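PDB 3OV9: nucleoprotein from Rift valley fever virus, which encapsidates the viral RNA genome, assembling into ring-shaped hexamers and protecting the RNA from nucleases. Local coordinates for residues D53-I58 and A112-Q117. Sequence-based numbering, arbitrary orientation. Where two conformers were deposited one is given.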
ATOM      1  N   ASP A  53      22.460  14.728  39.227  1.00 17.56           N
ATOM      2  CA  ASP A  53      21.326  14.559  38.317  1.00 16.74           C
ATOM      3  C   ASP A  53      21.776  14.243  36.890  1.00 16.07           C
ATOM      4  O   ASP A  53      21.165  13.413  36.221  1.00 15.62           O
ATOM      5  CB  ASP A  53      20.408  15.791  38.330  1.00 16.88           C
ATOM      6  CG  ASP A  53      19.568  15.893  39.597  1.00 17.81           C
ATOM      7  OD1 ASP A  53      19.507  14.913  40.372  1.00 17.81           O
ATOM      8  OD2 ASP A  53      18.956  16.961  39.819  1.00 18.39           O
ATOM      9  N   ALA A  54      22.840  14.909  36.432  1.00 15.33           N
ATOM     10  CA  ALA A  54      23.398  14.653  35.102  1.00 14.94           C
ATOM     11  C   ALA A  54      23.884  13.210  34.951  1.00 14.73           C
ATOM     12  O   ALA A  54      23.656  12.582  33.916  1.00 14.41           O
ATOM     13  CB  ALA A  54      24.525  15.633  34.791  1.00 14.71           C
ATOM     14  N   LYS A  55      24.541  12.692  35.988  1.00 14.54           N
ATOM     15  CA  LYS A  55      25.013  11.308  35.984  0.80 14.56           C
ATOM     16  C   LYS A  55      23.836  10.338  35.889  1.00 14.41           C
ATOM     17  O   LYS A  55      23.875   9.385  35.107  1.00 13.97           O
ATOM     18  CB  LYS A  55      25.867  11.013  37.218  0.80 14.82           C
ATOM     19  CG  LYS A  55      27.233  11.699  37.218  0.80 15.73           C
ATOM     20  CD  LYS A  55      28.135  11.180  38.338  0.80 17.19           C
ATOM     21  CE  LYS A  55      27.717  11.699  39.703  0.80 18.13           C
ATOM     22  NZ  LYS A  55      28.349  10.927  40.809  0.80 19.20           N
ATOM     23  N   LYS A  56      22.787  10.599  36.671  1.00 14.30           N
ATOM     24  CA  LYS A  56      21.556   9.801  36.625  1.00 14.34           C
ATOM     25  C   LYS A  56      20.957   9.811  35.226  1.00 14.10           C
ATOM     26  O   LYS A  56      20.570   8.768  34.703  1.00 14.17           O
ATOM     27  CB  LYS A  56      20.510  10.335  37.607  1.00 14.64           C
ATOM     28  CG  LYS A  56      20.819  10.099  39.065  1.00 15.37           C
ATOM     29  CD  LYS A  56      19.593  10.365  39.920  1.00 16.76           C
ATOM     30  CE  LYS A  56      19.950  10.464  41.389  1.00 17.62           C
ATOM     31  NZ  LYS A  56      18.755  10.788  42.216  1.00 18.64           N
ATOM     32  N   MET A  57      20.890  11.000  34.627  1.00 13.80           N
ATOM     33  CA  MET A  57      20.317  11.166  33.297  1.00 13.29           C
ATOM     34  C   MET A  57      21.128  10.455  32.212  1.00 13.04           C
ATOM     35  O   MET A  57      20.563   9.967  31.233  1.00 12.79           O
ATOM     36  CB  MET A  57      20.115  12.653  32.968  1.00 13.32           C
ATOM     37  CG  MET A  57      18.915  13.266  33.689  1.00 13.76           C
ATOM     38  SD  MET A  57      18.545  14.981  33.250  1.00 14.84           S
ATOM     39  CE  MET A  57      19.736  15.850  34.262  1.00 14.82           C
ATOM     40  N   ILE A  58      22.447  10.389  32.395  1.00 12.94           N
ATOM     41  CA  ILE A  58      23.314   9.662  31.466  1.00 13.05           C
ATOM     42  C   ILE A  58      23.077   8.147  31.570  1.00 13.44           C
ATOM     43  O   ILE A  58      22.942   7.468  30.550  1.00 13.56           O
ATOM     44  CB  ILE A  58      24.811  10.037  31.649  1.00 12.98           C
ATOM     45  CG1 ILE A  58      25.038  11.494  31.219  1.00 12.58           C
ATOM     46  CG2 ILE A  58      25.719   9.099  30.839  1.00 12.74           C
ATOM     47  CD1 ILE A  58      26.368  12.090  31.654  1.00 12.66           C
ATOM     48  N   ALA A 112      30.393  13.890  27.330  1.00 12.32           N
ATOM     49  CA  ALA A 112      30.917  12.647  26.749  1.00 12.30           C
ATOM     50  C   ALA A 112      32.145  12.063  27.450  1.00 12.62           C
ATOM     51  O   ALA A 112      32.344  10.846  27.461  1.00 12.33           O
ATOM     52  CB  ALA A 112      31.190  12.830  25.262  1.00 12.62           C
ATOM     53  N   GLY A 113      32.968  12.931  28.030  1.00 12.64           N
ATOM     54  CA  GLY A 113      34.139  12.489  28.780  1.00 12.93           C
ATOM     55  C   GLY A 113      33.784  11.534  29.901  1.00 12.98           C
ATOM     56  O   GLY A 113      34.501  10.560  30.138  1.00 13.28           O
ATOM     57  N   TRP A 114      32.670  11.806  30.578  1.00 13.02           N
ATOM     58  CA  TRP A 114      32.184  10.922  31.637  1.00 12.73           C
ATOM     59  C   TRP A 114      31.358   9.770  31.059  1.00 12.91           C
ATOM     60  O   TRP A 114      31.518   8.626  31.475  1.00 12.52           O
ATOM     61  CB  TRP A 114      31.382  11.701  32.683  1.00 12.87           C
ATOM     62  CG  TRP A 114      31.105  10.917  33.948  1.00 13.01           C
ATOM     63  CD1 TRP A 114      31.897  10.847  35.061  1.00 13.63           C
ATOM     64  CD2 TRP A 114      29.955  10.101  34.223  1.00 13.04           C
ATOM     65  NE1 TRP A 114      31.311  10.037  36.012  1.00 14.31           N
ATOM     66  CE2 TRP A 114      30.121   9.567  35.521  1.00 13.86           C
ATOM     67  CE3 TRP A 114      28.800   9.773  33.499  1.00 13.72           C
ATOM     68  CZ2 TRP A 114      29.175   8.717  36.109  1.00 13.65           C
ATOM     69  CZ3 TRP A 114      27.860   8.928  34.084  1.00 14.59           C
ATOM     70  CH2 TRP A 114      28.055   8.415  35.380  1.00 14.03           C
ATOM     71  N   THR A 115      30.496  10.080  30.090  1.00 12.82           N
ATOM     72  CA  THR A 115      29.656   9.081  29.421  1.00 12.96           C
ATOM     73  C   THR A 115      30.467   7.894  28.907  1.00 12.86           C
ATOM     74  O   THR A 115      30.100   6.737  29.137  1.00 12.71           O
ATOM     75  CB  THR A 115      28.864   9.710  28.244  1.00 12.91           C
ATOM     76  OG1 THR A 115      28.104  10.824  28.722  1.00 13.02           O
ATOM     77  CG2 THR A 115      27.919   8.690  27.594  1.00 13.03           C
ATOM     78  N   CYS A 116      31.578   8.181  28.232  1.00 12.74           N
ATOM     79  CA  CYS A 116      32.388   7.125  27.626  1.00 13.18           C
ATOM     80  C   CYS A 116      33.043   6.222  28.669  1.00 13.22           C
ATOM     81  O   CYS A 116      33.214   5.025  28.431  1.00 13.38           O
ATOM     82  CB  CYS A 116      33.430   7.710  26.675  1.00 13.18           C
ATOM     83  SG  CYS A 116      32.695   8.470  25.218  1.00 14.64           S
ATOM     84  N   GLN A 117      33.400   6.803  29.812  1.00 13.51           N
ATOM     85  CA  GLN A 117      33.920   6.048  30.949  1.00 13.97           C
ATOM     86  C   GLN A 117      32.846   5.167  31.569  1.00 13.96           C
ATOM     87  O   GLN A 117      33.124   4.033  31.975  1.00 14.23           O
ATOM     88  CB  GLN A 117      34.453   6.990  32.024  1.00 14.21           C
ATOM     89  CG  GLN A 117      35.695   7.758  31.644  1.00 15.49           C
ATOM     90  CD  GLN A 117      36.147   8.657  32.768  1.00 17.03           C
ATOM     91  OE1 GLN A 117      36.601   8.184  33.813  1.00 17.94           O
ATOM     92  NE2 GLN A 117      36.015   9.966  32.569  1.00 17.33           N
TER
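One face of the Trp114 indole carries the aliphatic chain of Lys55, whose CG, in the conformer given, stands 3.9 Å from the centroid of the six-membered ring and 16° off its normal, a CH-pi contact. Beyond it, Lys55 CD reaches Trp114 CZ2 at 3.5 Å, the two side chains crossing at about a right angle. Ile58 CG2 meets the ring edge in plane, 3.9 Å from Trp114 CZ3, while Ile58 CD1 comes in obliquely, 3.8 Å from Trp114 CE3. Trp114 can reach helix 50-63 because its CG is anti to the backbone N (chi1 -168°), which swings the indole across the gap between the segment axes, 10.8 Å apart at closest approach. Ile58 also borders Thr115, with CG2 3.6 Å from Thr115 OG1; that hydroxyl is hydrogen-bonded to the carbonyl of Ala108, its stronger partner, and shares the bond with that of Leu111, so it can face a methyl group while its polar needs are met. Phe11 of a neighbouring subunit and Trp114 make an edge-to-face ring contact, and Phe11 also touches Lys55. Apolar contacts between segments 53-58 and 112-117, whose axes are inclined at 50°, thus join helix 50-63 to helix 112-122 in this orthogonal helical bundle, where the N-terminal helix of the next subunit docks in the hexameric ring.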